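Local coordinates for protein (tenascin) (Gallus gallus, PDB 1QR4) that forms part of an extracellular-matrix adhesion protein, a two-domain fibronectin type III segment that spans the heparin- and contactin-binding regions, at residues A[64-76]-A[86-98]. Sequence-based numbering, arbitrary orientation.
Sequences GLDAGTEYTISLV and PTTIKGSTVVGSP
T93 reaches into the loop 65-69, where its OG1 donates to D66 O at 2.5 Å, in the carbonyl plane and on a lone pair, and accepts the T69 N-H at 2.8 Å. With chi1 at 46°, OG1 sits between the backbone N and the carbonyl carbon, while CG2 swings beside the N to meet L65 CB at 3.9 Å and face the edge of the Y71 ring. That ring has G91 O in plane at its edge, and its OH accepts the D66 N-H, a second hold on the loop. A valine in place of T93 would probably leave D66 O and the T69 N-H without their shared partner and hold the loop less firmly. Next to T93, the G68 N-H forms a hydrogen bond to V94 O, the donor above the carbonyl plane.

From S92 back to T87 the strands pair antiparallel. On one face the E70 and K90 side chains cross obliquely, E70 OE2 lying 3.9 Å from K90 CB but 6.5 Å from K90 NZ, too far for a salt bridge; K90 belongs to the putative heparin-binding site. T72 CG2 meets T88 CG2 on the same face. On the other, I73 CB packs on I89 CG1 at 4.1 Å.

This hairpin closes one edge of a four-stranded sheet of the fibronectin type III sandwich: strand 36-42 flanks 70-78, I73 packs on L23 and L25 of strand 22-28, and I89 meets L13 and V15 of strand 11-16.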
ATOM      1  N   GLY A  64      10.028  -4.621  -2.256  1.00 38.69           N
ATOM      2  CA  GLY A  64      11.000  -3.913  -1.439  1.00 38.66           C
ATOM      3  C   GLY A  64      10.903  -2.411  -1.530  1.00 40.34           C
ATOM      4  O   GLY A  64      11.853  -1.694  -1.229  1.00 43.29           O
ATOM      5  N   LEU A  65       9.720  -1.938  -1.895  1.00 44.25           N
ATOM      6  CA  LEU A  65       9.475  -0.517  -2.047  1.00 44.08           C
ATOM      7  C   LEU A  65       8.964   0.125  -0.749  1.00 43.24           C
ATOM      8  O   LEU A  65       8.660  -0.574   0.216  1.00 51.30           O
ATOM      9  CB  LEU A  65       8.465  -0.312  -3.186  1.00 42.97           C
ATOM     10  CG  LEU A  65       8.718  -1.096  -4.479  1.00 22.00           C
ATOM     11  CD1 LEU A  65       7.666  -0.733  -5.507  1.00 20.00           C
ATOM     12  CD2 LEU A  65      10.111  -0.817  -5.002  1.00 16.52           C
ATOM     13  N   ASP A  66       8.920   1.455  -0.719  1.00 35.12           N
ATOM     14  CA  ASP A  66       8.424   2.182   0.442  1.00 31.00           C
ATOM     15  C   ASP A  66       6.942   2.497   0.215  1.00 43.25           C
ATOM     16  O   ASP A  66       6.460   2.403  -0.914  1.00 53.35           O
ATOM     17  CB  ASP A  66       9.258   3.439   0.690  1.00 21.86           C
ATOM     18  CG  ASP A  66      10.713   3.114   1.046  1.00 43.49           C
ATOM     19  OD1 ASP A  66      11.123   1.934   0.924  1.00 33.38           O
ATOM     20  OD2 ASP A  66      11.461   4.038   1.445  1.00 45.02           O
ATOM     21  N   ALA A  67       6.211   2.816   1.282  1.00 39.63           N
ATOM     22  CA  ALA A  67       4.777   3.081   1.182  1.00 35.16           C
ATOM     23  C   ALA A  67       4.391   4.486   0.727  1.00 34.37           C
ATOM     24  O   ALA A  67       5.067   5.460   1.047  1.00 32.65           O
ATOM     25  CB  ALA A  67       4.111   2.767   2.494  1.00 45.61           C
ATOM     26  N   GLY A  68       3.274   4.578   0.010  1.00 28.66           N
ATOM     27  CA  GLY A  68       2.792   5.855  -0.483  1.00 35.90           C
ATOM     28  C   GLY A  68       3.925   6.646  -1.078  1.00 29.32           C
ATOM     29  O   GLY A  68       4.194   7.746  -0.633  1.00 51.69           O
ATOM     30  N   THR A  69       4.625   6.047  -2.034  1.00 35.73           N
ATOM     31  CA  THR A  69       5.764   6.673  -2.699  1.00 26.61           C
ATOM     32  C   THR A  69       5.622   6.468  -4.198  1.00 29.76           C
ATOM     33  O   THR A  69       5.203   5.400  -4.641  1.00 34.18           O
ATOM     34  CB  THR A  69       7.086   6.005  -2.264  1.00 28.94           C
ATOM     35  OG1 THR A  69       7.291   6.210  -0.866  1.00 43.98           O
ATOM     36  CG2 THR A  69       8.258   6.591  -3.005  1.00 45.64           C
ATOM     37  N   GLU A  70       5.978   7.473  -4.985  1.00 29.15           N
ATOM     38  CA  GLU A  70       5.880   7.317  -6.422  1.00 27.29           C
ATOM     39  C   GLU A  70       7.222   6.906  -7.005  1.00 23.90           C
ATOM     40  O   GLU A  70       8.258   7.332  -6.533  1.00 29.56           O
ATOM     41  CB  GLU A  70       5.385   8.604  -7.065  1.00 38.40           C
ATOM     42  CG  GLU A  70       5.176   8.501  -8.564  1.00 55.62           C
ATOM     43  CD  GLU A  70       4.470   9.710  -9.134  1.00 72.02           C
ATOM     44  OE1 GLU A  70       4.914  10.848  -8.861  1.00 69.62           O
ATOM     45  OE2 GLU A  70       3.464   9.518  -9.852  1.00 76.66           O
ATOM     46  N   TYR A  71       7.193   6.056  -8.022  1.00 30.84           N
ATOM     47  CA  TYR A  71       8.410   5.594  -8.682  1.00 29.72           C
ATOM     48  C   TYR A  71       8.368   5.751 -10.205  1.00 31.11           C
ATOM     49  O   TYR A  71       7.339   5.527 -10.849  1.00 41.03           O
ATOM     50  CB  TYR A  71       8.658   4.111  -8.392  1.00 22.00           C
ATOM     51  CG  TYR A  71       9.029   3.783  -6.979  1.00 30.35           C
ATOM     52  CD1 TYR A  71       8.051   3.464  -6.038  1.00 42.43           C
ATOM     53  CD2 TYR A  71      10.357   3.744  -6.584  1.00 23.01           C
ATOM     54  CE1 TYR A  71       8.385   3.110  -4.746  1.00 34.71           C
ATOM     55  CE2 TYR A  71      10.700   3.391  -5.289  1.00 45.50           C
ATOM     56  CZ  TYR A  71       9.706   3.074  -4.377  1.00 41.45           C
ATOM     57  OH  TYR A  71      10.037   2.726  -3.090  1.00 60.49           O
ATOM     58  N   THR A  72       9.500   6.117 -10.782  1.00 32.79           N
ATOM     59  CA  THR A  72       9.585   6.228 -12.217  1.00 30.06           C
ATOM     60  C   THR A  72      10.129   4.867 -12.606  1.00 23.22           C
ATOM     61  O   THR A  72      11.235   4.502 -12.203  1.00 25.59           O
ATOM     62  CB  THR A  72      10.567   7.327 -12.642  1.00 32.88           C
ATOM     63  OG1 THR A  72      10.086   8.591 -12.170  1.00 41.58           O
ATOM     64  CG2 THR A  72      10.694   7.377 -14.159  1.00 36.36           C
ATOM     65  N   ILE A  73       9.325   4.082 -13.312  1.00 23.89           N
ATOM     66  CA  ILE A  73       9.760   2.757 -13.724  1.00 20.06           C
ATOM     67  C   ILE A  73      10.024   2.720 -15.217  1.00 25.32           C
ATOM     68  O   ILE A  73       9.202   3.172 -16.010  1.00 27.51           O
ATOM     69  CB  ILE A  73       8.699   1.665 -13.371  1.00 25.74           C
ATOM     70  CG1 ILE A  73       8.406   1.677 -11.869  1.00 28.03           C
ATOM     71  CG2 ILE A  73       9.226   0.269 -13.736  1.00 10.68           C
ATOM     72  CD1 ILE A  73       7.137   0.948 -11.464  1.00 18.84           C
ATOM     73  N   SER A  74      11.181   2.185 -15.588  1.00 34.19           N
ATOM     74  CA  SER A  74      11.554   2.039 -16.989  1.00 32.77           C
ATOM     75  C   SER A  74      12.155   0.670 -17.293  1.00 16.87           C
ATOM     76  O   SER A  74      13.021   0.158 -16.584  1.00 22.12           O
ATOM     77  CB  SER A  74      12.497   3.160 -17.452  1.00 37.39           C
ATOM     78  OG  SER A  74      13.664   3.225 -16.655  1.00 57.34           O
ATOM     79  N   LEU A  75      11.661   0.087 -18.370  1.00 25.47           N
ATOM     80  CA  LEU A  75      12.096  -1.216 -18.823  1.00 24.47           C
ATOM     81  C   LEU A  75      12.754  -1.065 -20.182  1.00 32.68           C
ATOM     82  O   LEU A  75      12.321  -0.262 -21.010  1.00 29.62           O
ATOM     83  CB  LEU A  75      10.890  -2.139 -18.946  1.00 18.03           C
ATOM     84  CG  LEU A  75      11.218  -3.584 -19.246  1.00  7.22           C
ATOM     85  CD1 LEU A  75      11.943  -4.197 -18.071  1.00 12.69           C
ATOM     86  CD2 LEU A  75       9.947  -4.297 -19.513  1.00 29.19           C
ATOM     87  N   VAL A  76      13.770  -1.880 -20.422  1.00 32.54           N
ATOM     88  CA  VAL A  76      14.508  -1.848 -21.666  1.00 37.34           C
ATOM     89  C   VAL A  76      15.004  -3.241 -22.039  1.00 33.61           C
ATOM     90  O   VAL A  76      15.398  -4.021 -21.173  1.00 33.51           O
ATOM     91  CB  VAL A  76      15.716  -0.888 -21.549  1.00 31.82           C
ATOM     92  CG1 VAL A  76      16.533  -1.213 -20.321  1.00 32.37           C
ATOM     93  CG2 VAL A  76      16.589  -0.979 -22.777  1.00 39.42           C
ATOM     94  N   PRO A  86      13.978   3.047 -24.003  1.00 50.58           N
ATOM     95  CA  PRO A  86      13.287   2.825 -22.726  1.00 43.08           C
ATOM     96  C   PRO A  86      11.789   3.023 -22.788  1.00 44.99           C
ATOM     97  O   PRO A  86      11.307   3.960 -23.432  1.00 49.88           O
ATOM     98  CB  PRO A  86      13.888   3.890 -21.809  1.00 28.04           C
ATOM     99  CG  PRO A  86      15.189   4.232 -22.453  1.00 53.21           C
ATOM    100  CD  PRO A  86      14.854   4.223 -23.914  1.00 49.43           C
ATOM    101  N   THR A  87      11.063   2.123 -22.136  1.00 37.57           N
ATOM    102  CA  THR A  87       9.620   2.234 -22.047  1.00 36.82           C
ATOM    103  C   THR A  87       9.408   2.697 -20.602  1.00 35.64           C
ATOM    104  O   THR A  87       9.880   2.054 -19.665  1.00 33.69           O
ATOM    105  CB  THR A  87       8.961   0.905 -22.321  1.00 16.62           C
ATOM    106  OG1 THR A  87       9.459   0.403 -23.562  1.00 36.03           O
ATOM    107  CG2 THR A  87       7.460   1.067 -22.437  1.00 35.22           C
ATOM    108  N   THR A  88       8.746   3.834 -20.421  1.00 34.70           N
ATOM    109  CA  THR A  88       8.575   4.375 -19.086  1.00 32.62           C
ATOM    110  C   THR A  88       7.169   4.636 -18.579  1.00 42.63           C
ATOM    111  O   THR A  88       6.261   4.972 -19.347  1.00 49.20           O
ATOM    112  CB  THR A  88       9.388   5.670 -18.944  1.00 35.97           C
ATOM    113  OG1 THR A  88      10.783   5.375 -19.101  1.00 40.54           O
ATOM    114  CG2 THR A  88       9.167   6.313 -17.583  1.00 60.06           C
ATOM    115  N   ILE A  89       7.000   4.437 -17.273  1.00 35.27           N
ATOM    116  CA  ILE A  89       5.743   4.681 -16.577  1.00 32.60           C
ATOM    117  C   ILE A  89       6.049   5.043 -15.132  1.00 39.84           C
ATOM    118  O   ILE A  89       7.160   4.824 -14.626  1.00 35.93           O
ATOM    119  CB  ILE A  89       4.792   3.453 -16.504  1.00 28.35           C
ATOM    120  CG1 ILE A  89       5.479   2.287 -15.793  1.00 33.19           C
ATOM    121  CG2 ILE A  89       4.259   3.086 -17.858  1.00 24.17           C
ATOM    122  CD1 ILE A  89       4.524   1.372 -15.044  1.00 38.34           C
ATOM    123  N   LYS A  90       5.025   5.571 -14.472  1.00 38.85           N
ATOM    124  CA  LYS A  90       5.103   5.945 -13.078  1.00 32.20           C
ATOM    125  C   LYS A  90       4.063   5.150 -12.306  1.00 29.98           C
ATOM    126  O   LYS A  90       2.965   4.865 -12.789  1.00 33.68           O
ATOM    127  CB  LYS A  90       4.863   7.437 -12.898  1.00 29.86           C
ATOM    128  CG  LYS A  90       5.992   8.302 -13.408  1.00 45.76           C
ATOM    129  CD  LYS A  90       5.721   9.779 -13.158  1.00 64.24           C
ATOM    130  CE  LYS A  90       6.885  10.628 -13.636  1.00 79.27           C
ATOM    131  NZ  LYS A  90       7.176  10.392 -15.080  1.00 79.72           N
ATOM    132  N   GLY A  91       4.450   4.746 -11.113  1.00 40.62           N
ATOM    133  CA  GLY A  91       3.566   3.986 -10.262  1.00 42.34           C
ATOM    134  C   GLY A  91       3.925   4.332  -8.835  1.00 42.77           C
ATOM    135  O   GLY A  91       5.102   4.392  -8.468  1.00 39.55           O
ATOM    136  N   SER A  92       2.910   4.640  -8.045  1.00 38.03           N
ATOM    137  CA  SER A  92       3.127   4.972  -6.658  1.00 33.85           C
ATOM    138  C   SER A  92       2.533   3.873  -5.792  1.00 33.79           C
ATOM    139  O   SER A  92       1.516   3.274  -6.150  1.00 39.03           O
ATOM    140  CB  SER A  92       2.480   6.313  -6.345  1.00 39.77           C
ATOM    141  OG  SER A  92       1.151   6.343  -6.821  1.00 58.61           O
ATOM    142  N   THR A  93       3.216   3.552  -4.696  1.00 41.11           N
ATOM    143  CA  THR A  93       2.733   2.533  -3.759  1.00 34.05           C
ATOM    144  C   THR A  93       1.584   3.134  -2.954  1.00 38.34           C
ATOM    145  O   THR A  93       1.446   4.362  -2.883  1.00 64.78           O
ATOM    146  CB  THR A  93       3.826   2.097  -2.766  1.00 23.37           C
ATOM    147  OG1 THR A  93       4.488   3.256  -2.244  1.00 29.00           O
ATOM    148  CG2 THR A  93       4.831   1.179  -3.436  1.00 21.09           C
ATOM    149  N   VAL A  94       0.755   2.278  -2.360  1.00 35.18           N
ATOM    150  CA  VAL A  94      -0.363   2.758  -1.562  1.00 40.31           C
ATOM    151  C   VAL A  94       0.127   3.183  -0.178  1.00 21.94           C
ATOM    152  O   VAL A  94       1.138   2.687   0.292  1.00 39.55           O
ATOM    153  CB  VAL A  94      -1.430   1.674  -1.416  1.00 29.27           C
ATOM    154  CG1 VAL A  94      -0.865   0.484  -0.683  1.00 62.73           C
ATOM    155  CG2 VAL A  94      -2.633   2.228  -0.681  1.00 70.08           C
ATOM    156  N   VAL A  95      -0.571   4.118   0.460  1.00 35.45           N
ATOM    157  CA  VAL A  95      -0.194   4.577   1.801  1.00 34.49           C
ATOM    158  C   VAL A  95      -0.157   3.398   2.788  1.00 43.92           C
ATOM    159  O   VAL A  95      -0.876   2.408   2.612  1.00 45.51           O
ATOM    160  CB  VAL A  95      -1.162   5.686   2.309  1.00 39.67           C
ATOM    161  CG1 VAL A  95      -2.597   5.190   2.304  1.00 44.48           C
ATOM    162  CG2 VAL A  95      -0.760   6.160   3.695  1.00 34.12           C
ATOM    163  N   GLY A  96       0.704   3.498   3.800  1.00 41.40           N
ATOM    164  CA  GLY A  96       0.832   2.433   4.789  1.00 42.79           C
ATOM    165  C   GLY A  96      -0.261   2.252   5.843  1.00 47.32           C
ATOM    166  O   GLY A  96      -0.872   3.226   6.304  1.00 41.44           O
ATOM    167  N   SER A  97      -0.502   0.989   6.213  1.00 41.28           N
ATOM    168  CA  SER A  97      -1.489   0.613   7.240  1.00 49.82           C
ATOM    169  C   SER A  97      -0.887   0.818   8.632  1.00 39.71           C
ATOM    170  O   SER A  97       0.336   0.704   8.788  1.00 41.93           O
ATOM    171  CB  SER A  97      -1.807  -0.890   7.164  1.00 30.97           C
ATOM    172  OG  SER A  97      -2.420  -1.280   5.957  1.00 59.13           O
ATOM    173  N   PRO A  98      -1.725   1.125   9.657  1.00 38.64           N
ATOM    174  CA  PRO A  98      -1.186   1.301  11.011  1.00 45.84           C
ATOM    175  C   PRO A  98      -0.710  -0.106  11.381  1.00 42.32           C
ATOM    176  O   PRO A  98      -1.217  -1.090  10.837  1.00 39.25           O
ATOM    177  CB  PRO A  98      -2.413   1.704  11.820  1.00 36.63           C
ATOM    178  CG  PRO A  98      -3.270   2.390  10.819  1.00 45.22           C
ATOM    179  CD  PRO A  98      -3.156   1.469   9.633  1.00 38.05           C
TER